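Local coordinates for protein ribulose bisphosphate carboxylase (Pyrococcus horikoshii, PDB 2D69) that probably catalyses the carboxylation of ribulose 1,5-bisphosphate to two molecules of 3-phosphoglycerate, using one magnesium ion per subunit, in an archaeal AMP degradation pathway, at residues L154-P159 with D366-A371; T220-I225 with G245-M250; I310-A315 with R328-L333; G385-R390 with S408-K413. All blocks are in the same frame, centred on the assembly; numbering follows the deposited sequence.

Contact 1: residues L154-P159 with D366-A371. With SO4 (sulfate ion), chain E.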
# COMPACT_ATOMS: atom_id res chain seq x y z
N LEU A 154 -31.59 0.06 30.44
CA LEU A 154 -30.18 0.28 30.74
C LEU A 154 -30.05 1.65 31.39
O LEU A 154 -30.91 2.50 31.20
CB LEU A 154 -29.35 0.24 29.45
CG LEU A 154 -29.14 -1.13 28.79
CD1 LEU A 154 -28.56 -0.93 27.37
CD2 LEU A 154 -28.17 -1.94 29.57
N THR A 155 -29.00 1.80 32.20
CA THR A 155 -28.68 3.08 32.82
C THR A 155 -27.39 3.71 32.30
O THR A 155 -26.45 3.04 31.88
CB THR A 155 -28.58 2.93 34.30
OG1 THR A 155 -27.49 2.06 34.62
CG2 THR A 155 -29.83 2.33 34.89
N ALA A 156 -27.40 5.05 32.33
CA ALA A 156 -26.32 5.88 31.84
C ALA A 156 -26.17 7.07 32.76
O ALA A 156 -27.16 7.55 33.35
CB ALA A 156 -26.62 6.36 30.45
N THR A 157 -24.92 7.54 32.89
CA THR A 157 -24.62 8.77 33.58
C THR A 157 -23.52 9.61 32.90
O THR A 157 -22.43 9.12 32.63
CB THR A 157 -24.22 8.46 34.99
OG1 THR A 157 -25.40 8.07 35.72
CG2 THR A 157 -23.82 9.70 35.74
N VAL A 158 -23.82 10.88 32.65
CA VAL A 158 -22.81 11.88 32.29
C VAL A 158 -22.30 12.51 33.59
O VAL A 158 -23.10 13.00 34.37
CB VAL A 158 -23.42 13.05 31.51
CG1 VAL A 158 -22.31 14.02 31.04
CG2 VAL A 158 -24.26 12.55 30.34
N PRO A 159 -21.00 12.50 33.84
CA PRO A 159 -20.51 13.15 35.06
C PRO A 159 -20.84 14.65 35.08
O PRO A 159 -21.10 15.28 34.05
CB PRO A 159 -19.00 12.89 35.02
CG PRO A 159 -18.84 11.69 34.18
CD PRO A 159 -19.90 11.85 33.11
N ASP A 366 -37.84 -0.74 27.45
CA ASP A 366 -36.88 -0.64 26.38
C ASP A 366 -36.47 0.80 26.27
O ASP A 366 -36.98 1.56 25.43
CB ASP A 366 -37.43 -1.18 25.05
CG ASP A 366 -37.36 -2.70 24.97
OD1 ASP A 366 -36.62 -3.32 25.76
OD2 ASP A 366 -38.04 -3.35 24.18
N LEU A 367 -35.58 1.18 27.18
CA LEU A 367 -35.07 2.53 27.33
C LEU A 367 -33.63 2.49 27.77
O LEU A 367 -33.19 1.58 28.48
CB LEU A 367 -35.82 3.31 28.41
CG LEU A 367 -37.31 3.54 28.25
CD1 LEU A 367 -37.82 4.18 29.51
CD2 LEU A 367 -37.64 4.41 27.05
N VAL A 368 -32.89 3.50 27.35
CA VAL A 368 -31.67 3.83 28.04
C VAL A 368 -31.99 5.02 28.91
O VAL A 368 -32.47 6.04 28.39
CB VAL A 368 -30.58 4.18 27.06
CG1 VAL A 368 -29.34 4.60 27.80
CG2 VAL A 368 -30.29 2.99 26.11
N ILE A 369 -31.70 4.93 30.20
CA ILE A 369 -32.13 5.99 31.13
C ILE A 369 -30.91 6.75 31.61
O ILE A 369 -30.05 6.17 32.29
CB ILE A 369 -32.84 5.36 32.31
CG1 ILE A 369 -34.16 4.76 31.86
CG2 ILE A 369 -33.09 6.40 33.41
CD1 ILE A 369 -34.78 3.86 32.91
N GLN A 370 -30.78 8.00 31.21
CA GLN A 370 -29.61 8.79 31.59
C GLN A 370 -30.01 9.61 32.82
O GLN A 370 -30.91 10.44 32.74
CB GLN A 370 -29.18 9.74 30.47
CG GLN A 370 -27.78 10.42 30.69
CD GLN A 370 -27.76 11.50 31.80
OE1 GLN A 370 -26.88 11.47 32.69
NE2 GLN A 370 -28.71 12.45 31.77
N ALA A 371 -29.33 9.39 33.93
CA ALA A 371 -29.65 10.08 35.18
C ALA A 371 -28.43 10.65 35.84
O ALA A 371 -28.11 10.30 36.99
CB ALA A 371 -30.41 9.18 36.12
S SO4 E . -29.41 15.58 34.13
O1 SO4 E . -28.76 16.25 35.24
O2 SO4 E . -30.69 16.19 33.85
O3 SO4 E . -28.55 15.77 32.97
O4 SO4 E . -29.53 14.16 34.40

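Contact 2: residues T220-I225 with G245-M250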
# COMPACT_ATOMS: atom_id res chain seq x y z
N THR A 220 -21.36 -6.42 32.70
CA THR A 220 -20.82 -5.72 31.56
C THR A 220 -20.99 -4.18 31.67
O THR A 220 -22.05 -3.67 32.00
CB THR A 220 -21.47 -6.27 30.29
OG1 THR A 220 -21.13 -7.67 30.15
CG2 THR A 220 -20.89 -5.60 29.02
N LYS A 221 -19.91 -3.47 31.39
CA LYS A 221 -19.91 -2.04 31.45
C LYS A 221 -19.46 -1.47 30.10
O LYS A 221 -18.60 -2.04 29.42
CB LYS A 221 -18.99 -1.55 32.57
CG LYS A 221 -19.23 -2.18 33.97
CD LYS A 221 -20.60 -1.83 34.46
CE LYS A 221 -20.83 -2.30 35.89
NZ LYS A 221 -22.21 -1.88 36.32
N GLU A 222 -20.04 -0.35 29.74
CA GLU A 222 -19.73 0.29 28.47
C GLU A 222 -19.65 1.80 28.60
O GLU A 222 -19.89 2.36 29.68
CB GLU A 222 -20.71 -0.13 27.38
CG GLU A 222 -20.09 -1.16 26.47
CD GLU A 222 -18.90 -0.63 25.65
OE1 GLU A 222 -18.76 0.59 25.43
OE2 GLU A 222 -18.11 -1.48 25.19
N TYR A 223 -19.28 2.42 27.49
CA TYR A 223 -18.84 3.81 27.49
C TYR A 223 -19.28 4.47 26.19
O TYR A 223 -18.77 4.15 25.13
CB TYR A 223 -17.30 3.84 27.61
CG TYR A 223 -16.68 5.23 27.75
CD1 TYR A 223 -17.47 6.34 27.97
CD2 TYR A 223 -15.32 5.41 27.65
CE1 TYR A 223 -16.91 7.58 28.06
CE2 TYR A 223 -14.75 6.67 27.78
CZ TYR A 223 -15.53 7.73 27.96
OH TYR A 223 -14.97 8.98 28.06
N LEU A 224 -20.19 5.41 26.31
CA LEU A 224 -20.68 6.18 25.22
C LEU A 224 -19.73 7.33 25.07
O LEU A 224 -20.00 8.46 25.48
CB LEU A 224 -22.10 6.68 25.51
CG LEU A 224 -23.06 5.57 25.96
CD1 LEU A 224 -24.38 6.17 26.37
CD2 LEU A 224 -23.28 4.50 24.93
N ILE A 225 -18.62 7.02 24.44
CA ILE A 225 -17.50 7.93 24.30
C ILE A 225 -17.69 8.82 23.12
O ILE A 225 -17.98 8.34 22.03
CB ILE A 225 -16.18 7.10 24.25
CG1 ILE A 225 -14.96 8.04 24.22
CG2 ILE A 225 -16.14 6.14 23.05
CD1 ILE A 225 -13.73 7.36 24.69
N GLY A 245 -11.33 -2.40 22.70
CA GLY A 245 -12.37 -3.30 23.18
C GLY A 245 -13.74 -2.67 23.29
O GLY A 245 -14.66 -3.32 23.75
N GLY A 246 -13.91 -1.42 22.92
CA GLY A 246 -15.21 -0.79 23.06
C GLY A 246 -16.21 -1.25 22.04
O GLY A 246 -15.84 -1.61 20.90
N GLN A 247 -17.49 -1.22 22.41
CA GLN A 247 -18.57 -1.55 21.49
C GLN A 247 -19.53 -0.43 21.21
O GLN A 247 -20.54 -0.66 20.55
CB GLN A 247 -19.34 -2.81 21.93
CG GLN A 247 -18.44 -4.03 22.10
CD GLN A 247 -19.16 -5.36 22.47
OE1 GLN A 247 -19.28 -5.69 23.66
NE2 GLN A 247 -19.54 -6.17 21.45
N TYR A 248 -19.25 0.78 21.70
CA TYR A 248 -20.08 1.96 21.47
C TYR A 248 -19.27 3.23 21.15
O TYR A 248 -18.22 3.45 21.69
CB TYR A 248 -20.83 2.29 22.77
CG TYR A 248 -22.21 1.73 23.11
CD1 TYR A 248 -22.38 0.85 24.22
CD2 TYR A 248 -23.33 2.18 22.49
CE1 TYR A 248 -23.65 0.49 24.65
CE2 TYR A 248 -24.60 1.78 22.89
CZ TYR A 248 -24.75 0.94 23.98
OH TYR A 248 -26.01 0.61 24.37
N VAL A 249 -19.79 4.05 20.25
CA VAL A 249 -19.37 5.44 20.12
C VAL A 249 -20.59 6.31 20.16
O VAL A 249 -21.68 5.90 19.73
CB VAL A 249 -18.55 5.66 18.81
CG1 VAL A 249 -17.34 4.80 18.83
CG2 VAL A 249 -19.35 5.32 17.55
N MET A 250 -20.39 7.55 20.61
CA MET A 250 -21.39 8.56 20.67
C MET A 250 -21.05 9.61 19.62
O MET A 250 -19.89 10.01 19.47
CB MET A 250 -21.40 9.21 22.05
CG MET A 250 -22.05 10.64 22.07
SD MET A 250 -22.18 11.20 23.80
CE MET A 250 -22.08 12.87 23.52
O HOH W 1 -17.07 1.84 23.66
O HOH W 2 -17.98 -4.26 25.52

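Contact 3: residues I310-A315 with R328-L333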
# COMPACT_ATOMS: atom_id res chain seq x y z
N ILE A 310 -31.07 6.81 20.56
CA ILE A 310 -31.14 8.27 20.34
C ILE A 310 -32.03 8.92 21.40
O ILE A 310 -33.05 8.34 21.81
CB ILE A 310 -31.65 8.60 18.90
CG1 ILE A 310 -31.59 10.09 18.59
CG2 ILE A 310 -33.06 8.13 18.72
CD1 ILE A 310 -31.80 10.41 17.15
N HIS A 311 -31.61 10.10 21.84
CA HIS A 311 -32.32 10.92 22.82
C HIS A 311 -33.63 11.33 22.21
O HIS A 311 -33.60 11.83 21.11
CB HIS A 311 -31.51 12.20 23.14
CG HIS A 311 -30.27 11.96 23.96
ND1 HIS A 311 -30.30 11.89 25.34
CD2 HIS A 311 -28.97 11.80 23.61
CE1 HIS A 311 -29.08 11.66 25.79
NE2 HIS A 311 -28.25 11.62 24.76
N THR A 312 -34.74 11.15 22.92
CA THR A 312 -36.06 11.69 22.48
C THR A 312 -36.81 12.68 23.41
O THR A 312 -37.82 13.24 22.97
CB THR A 312 -37.01 10.54 22.19
OG1 THR A 312 -37.08 9.71 23.35
CG2 THR A 312 -36.43 9.61 21.08
N GLY A 313 -36.37 12.86 24.66
CA GLY A 313 -37.14 13.63 25.68
C GLY A 313 -37.75 12.77 26.80
O GLY A 313 -37.70 11.56 26.69
N THR A 314 -38.31 13.37 27.87
CA THR A 314 -38.99 12.62 28.98
C THR A 314 -40.23 13.25 29.62
O THR A 314 -40.53 14.43 29.37
CB THR A 314 -38.05 12.42 30.17
OG1 THR A 314 -37.61 13.70 30.66
CG2 THR A 314 -36.82 11.67 29.73
N ALA A 315 -40.89 12.47 30.49
CA ALA A 315 -42.01 12.94 31.30
C ALA A 315 -41.70 12.86 32.82
O ALA A 315 -41.73 11.80 33.49
CB ALA A 315 -43.31 12.22 30.94
N ARG A 328 -45.04 9.21 20.60
CA ARG A 328 -45.09 8.94 19.17
C ARG A 328 -43.67 8.58 18.66
O ARG A 328 -43.49 7.57 17.97
CB ARG A 328 -45.65 10.15 18.40
CG ARG A 328 -45.90 9.90 16.89
CD ARG A 328 -46.39 11.14 16.08
NE ARG A 328 -47.12 12.06 16.95
CZ ARG A 328 -48.37 11.88 17.39
NH1 ARG A 328 -49.06 10.80 17.03
NH2 ARG A 328 -48.94 12.79 18.20
N ILE A 329 -42.68 9.38 19.04
CA ILE A 329 -41.33 9.13 18.61
C ILE A 329 -40.83 7.78 19.09
O ILE A 329 -40.26 7.03 18.29
CB ILE A 329 -40.40 10.24 19.02
CG1 ILE A 329 -40.85 11.53 18.32
CG2 ILE A 329 -38.95 9.92 18.60
CD1 ILE A 329 -40.31 12.79 18.90
N ASN A 330 -41.02 7.47 20.37
CA ASN A 330 -40.51 6.22 20.92
C ASN A 330 -41.18 5.02 20.26
O ASN A 330 -40.52 4.01 20.02
CB ASN A 330 -40.72 6.11 22.44
CG ASN A 330 -39.77 7.01 23.28
OD1 ASN A 330 -39.74 6.88 24.52
ND2 ASN A 330 -39.04 7.91 22.65
N ASP A 331 -42.50 5.14 20.02
CA ASP A 331 -43.28 4.09 19.39
C ASP A 331 -42.72 3.79 18.01
O ASP A 331 -42.55 2.65 17.64
CB ASP A 331 -44.77 4.49 19.26
CG ASP A 331 -45.54 4.38 20.59
OD1 ASP A 331 -46.74 4.74 20.59
OD2 ASP A 331 -45.04 3.98 21.66
N PHE A 332 -42.47 4.83 17.24
CA PHE A 332 -41.79 4.68 15.97
C PHE A 332 -40.41 4.03 16.11
O PHE A 332 -40.12 3.06 15.44
CB PHE A 332 -41.61 6.02 15.25
CG PHE A 332 -40.57 5.94 14.19
CD1 PHE A 332 -40.84 5.22 13.01
CD2 PHE A 332 -39.27 6.43 14.42
CE1 PHE A 332 -39.83 5.03 12.07
CE2 PHE A 332 -38.27 6.27 13.45
CZ PHE A 332 -38.56 5.56 12.27
N LEU A 333 -39.56 4.54 16.98
CA LEU A 333 -38.23 3.98 17.15
C LEU A 333 -38.26 2.47 17.41
O LEU A 333 -37.35 1.72 16.94
CB LEU A 333 -37.45 4.68 18.26
CG LEU A 333 -36.99 6.12 17.90
CD1 LEU A 333 -36.33 6.71 19.12
CD2 LEU A 333 -36.00 6.18 16.76

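Contact 4: residues G385-R390 with S408-K413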
# COMPACT_ATOMS: atom_id res chain seq x y z
N GLY A 385 -25.37 6.77 44.50
CA GLY A 385 -26.44 7.20 43.61
C GLY A 385 -26.76 6.20 42.53
O GLY A 385 -27.90 6.05 42.09
N ALA A 386 -25.72 5.57 42.01
CA ALA A 386 -25.91 4.63 40.93
C ALA A 386 -26.68 3.44 41.47
O ALA A 386 -27.57 2.94 40.78
CB ALA A 386 -24.59 4.19 40.36
N LYS A 387 -26.35 3.01 42.70
CA LYS A 387 -27.01 1.87 43.28
C LYS A 387 -28.48 2.21 43.47
O LYS A 387 -29.33 1.37 43.22
CB LYS A 387 -26.40 1.42 44.61
CG LYS A 387 -26.91 0.00 45.04
CD LYS A 387 -26.41 -0.44 46.42
CE LYS A 387 -27.39 -1.46 47.08
NZ LYS A 387 -27.42 -1.41 48.58
N ALA A 388 -28.75 3.45 43.86
CA ALA A 388 -30.12 3.87 44.15
C ALA A 388 -30.95 3.81 42.87
O ALA A 388 -32.11 3.39 42.87
CB ALA A 388 -30.15 5.26 44.73
N LEU A 389 -30.35 4.23 41.78
CA LEU A 389 -31.03 4.21 40.49
C LEU A 389 -31.33 2.75 40.07
O LEU A 389 -32.46 2.43 39.68
CB LEU A 389 -30.17 4.90 39.45
CG LEU A 389 -30.84 5.11 38.08
CD1 LEU A 389 -32.00 6.11 38.14
CD2 LEU A 389 -29.78 5.52 37.05
N ARG A 390 -30.33 1.89 40.18
CA ARG A 390 -30.50 0.46 39.82
C ARG A 390 -31.56 -0.19 40.70
O ARG A 390 -32.32 -1.02 40.23
CB ARG A 390 -29.19 -0.31 39.91
CG ARG A 390 -28.20 -0.04 38.71
CD ARG A 390 -28.59 -0.72 37.36
NE ARG A 390 -28.77 -2.17 37.56
CZ ARG A 390 -27.78 -3.07 37.64
NH1 ARG A 390 -26.51 -2.71 37.49
NH2 ARG A 390 -28.06 -4.36 37.79
N SER A 408 -34.56 -2.43 52.35
CA SER A 408 -33.39 -3.27 52.10
C SER A 408 -32.34 -2.54 51.24
O SER A 408 -31.33 -3.13 50.85
CB SER A 408 -33.83 -4.58 51.41
OG SER A 408 -34.41 -4.32 50.13
N SER A 409 -32.55 -1.25 50.96
CA SER A 409 -31.62 -0.43 50.16
C SER A 409 -31.36 0.96 50.77
O SER A 409 -32.11 1.90 50.49
CB SER A 409 -32.19 -0.21 48.76
OG SER A 409 -31.28 0.56 48.00
N PRO A 410 -30.32 1.08 51.59
CA PRO A 410 -29.98 2.38 52.22
C PRO A 410 -29.79 3.52 51.20
O PRO A 410 -30.11 4.68 51.50
CB PRO A 410 -28.65 2.08 52.94
CG PRO A 410 -28.74 0.60 53.24
CD PRO A 410 -29.39 0.01 52.01
N GLU A 411 -29.30 3.19 50.01
CA GLU A 411 -29.02 4.21 49.01
C GLU A 411 -30.33 4.77 48.49
O GLU A 411 -30.51 5.98 48.35
CB GLU A 411 -28.16 3.62 47.89
CG GLU A 411 -26.75 3.26 48.33
CD GLU A 411 -26.61 1.88 48.96
OE1 GLU A 411 -25.49 1.58 49.38
OE2 GLU A 411 -27.59 1.08 49.04
N LEU A 412 -31.26 3.87 48.22
CA LEU A 412 -32.55 4.29 47.71
C LEU A 412 -33.30 5.03 48.82
O LEU A 412 -33.97 6.01 48.58
CB LEU A 412 -33.33 3.08 47.18
CG LEU A 412 -34.76 3.40 46.76
CD1 LEU A 412 -34.79 4.46 45.62
CD2 LEU A 412 -35.50 2.12 46.40
N LYS A 413 -33.17 4.56 50.06
CA LYS A 413 -33.83 5.25 51.19
C LYS A 413 -33.35 6.71 51.28
O LYS A 413 -34.17 7.61 51.42
CB LYS A 413 -33.58 4.49 52.50
CG LYS A 413 -34.53 4.86 53.67
CD LYS A 413 -34.07 4.17 54.94
CE LYS A 413 -35.18 3.99 55.95
NZ LYS A 413 -34.61 3.72 57.32

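Contact 1: residues L154-P159 with D366-A371
The amide of Gln370 reaches just beyond the end of strand 154-157, where OE1 accepts from Val158 N at 3.1 Å. The N-H points almost straight at the oxygen (171°), although the donor stands 29° out of the plane of the amide carbonyl. On the other branch of the same amide, NE2 donates to O4 of a bound sulfate at 3.2 Å and has Ser348 OG as its other partner. CG lies anti to the backbone N (chi1 -169°), and a bend at the next bond swings the amide past Val158, whose CG2 packs against Gln370 CD at 3.9 Å. Behind this polar end the two strands run parallel, and their backbones alternate in the regular way: Leu154 bonds through N to Leu367 O and through O to Ile369 N, and Ala156 likewise to Ile369 O and Ala371 N. Leu154, Ala156, Val368 and Gln370 share one face of the sheet, with Ala156 CB 4.2 Å from Val368 CG1. Thr155 and Ile369 lie on the other face, where Thr155 meets helix 382-398. These are the first and last strands of the eight-stranded alpha/beta barrel, so their pairing joins its two ends. Gly350 N and Gly373 N also bind the sulfate, which probably came from the crystallisation liquor. Gln370 and both glycines belong to the predicted substrate site, so the anion is consistent with a mimic of a substrate phosphate. The bonds to Val158 N, Ser348 and the sulfate restrain the amide's rotation, with one N-H of NE2 directed at the anion.

Contact 2: residues T220-I225 with G245-M250
Glu222 leads from strand 222-224 toward the segment 245-250, and its CB first meets the edge of the Tyr248 ring, 3.7 Å from CD1. CG follows along that edge, in the ring plane, at 3.8 Å from the same CD1. A bend at chi2 (-65°) then turns the carboxylate toward the backbone of 246-248. Its OE1 accepts from Tyr223 N at 2.8 Å and from a water that in turn takes the N-H of Tyr248. OE2 accepts from Gln247 N at 2.9 Å, with the donor above the carboxylate plane, 42° out of it; a second water links OE2 to Gln247 OE1, and Arg210 adds a salt bridge. One face of the Tyr248 ring is taken by Leu224, whose CD2 stands 3.5 Å from the ring centroid in a CH-pi contact, while the hydroxyl bonds to Gln309. Further on, Met250 N donates to Ile225 O at 2.9 Å. These are consecutive parallel strands of the barrel, joined by helix 231-244, and here a carboxylate and water do much of the bridging that backbone pairing does elsewhere. Buried yet surrounded by N-H groups, waters and an arginine, the Glu222 carboxylate would probably remain ionised.

Contact 3: residues I310-A315 with R328-L333
The flat carboxamide of Asn330 turns its edge to Thr312: ND2 donates to Thr312 OG1 at 2.8 Å with an angle of 155° at the hydrogen, and the hydroxyl oxygen lies almost in the amide plane, only 3° out of it. The two side chains cross obliquely. The other flat group, the ring of His311, belongs to a residue predicted to bind substrate; its side chain points away from the helix, and its ring meets those of His276 and His278. In Thr312, OG1 takes the hydrogen bond, while the methyl turns mainly to apolar side chains. OG1 sits between the backbone N and the carbonyl carbon (chi1 55°), and the methyl stands anti to the carbonyl carbon, beside the backbone N. There CG2 touches Ile329 CG2 at 3.5 Å and meets Leu333 CD1 tip to tip, also at 3.5 Å. Leu333 serves two partners with the same methyl, since its CD1 is 3.6 Å from Ile310 CG2, the leucine and isoleucine side chains crossing at about a right angle. Ile329, Asn330 and Leu333, spaced one and then three residues apart, thus present one side of the helix to the strand end. Strand 309-311 and helix 323-334 are the first two elements of a beta-alpha-beta unit completed by strand 344-348, and the loop between them carries Lys318, predicted to stabilise the transition state. Around this core, Ile310 and Ile329 reach Met295 of helix 295-305, Asn330 touches Phe363 of helix 356-363, and Pro345 of strand 344-348 lies against both Thr312 and Asn330.

Contact 4: residues G385-R390 with S408-K413
Helices 382-398 and 410-422 come so close at Ala388 and Leu412 that the CA atoms of these two residues are 4.3 Å apart. The alanine methyl makes this possible: Ala388 CB rests 3.7 Å from Glu411 O and 4.1 Å from Glu411 CB. Beside this point Lys387 and Glu411 cross each other. The lysine chain is stretched out, with CG anti to the backbone N (chi1 -166°), and its CD lies 3.4 Å from Glu411 CD. Glu411 instead folds at chi2 (85°), which brings its carboxylate across the end of the lysine chain. NZ meets OE2 in a salt bridge; the modelled separation of NZ and OE2, 2.5 Å, is very short and its exact value doubtful. Ser409 is the N-cap of the second helix: its OG accepts a weak bond from Leu412 N at 3.3 Å and is also hydrogen-bonded to Asp391 of the first helix. Glu411 O, next to the alanine methyl, has a further partner in His378 NE2. Between the two late helices of the catalytic domain, then, charge pairing in a partly exposed setting flanks a close approach of the alanine methyl to the Glu411 backbone, and the capping serine ties the start of helix 410-422 to its neighbour.

How the contacts relate
All four contacts lie in the alpha/beta-barrel catalytic domain. Contacts 1, 2 and 3 reach its single parallel sheet, while contact 4 joins two late helices outside it. Along the chain, contact 2 precedes contact 3, both fall between the two halves of contact 1, and contact 4 comes last. Contact 1 is central, its centre about 13 Å from that of contact 2, 14 Å from contact 3 and 15 Å from contact 4. It touches each: Leu154 meets Tyr248, Leu367 meets Asn330, and Thr155 and Ala371 pack on Leu389 of helix 382-398. Contacts 2, 3 and 4, their centres 22 to 27 Å apart, meet only through contact 1, which holds part of the predicted substrate site.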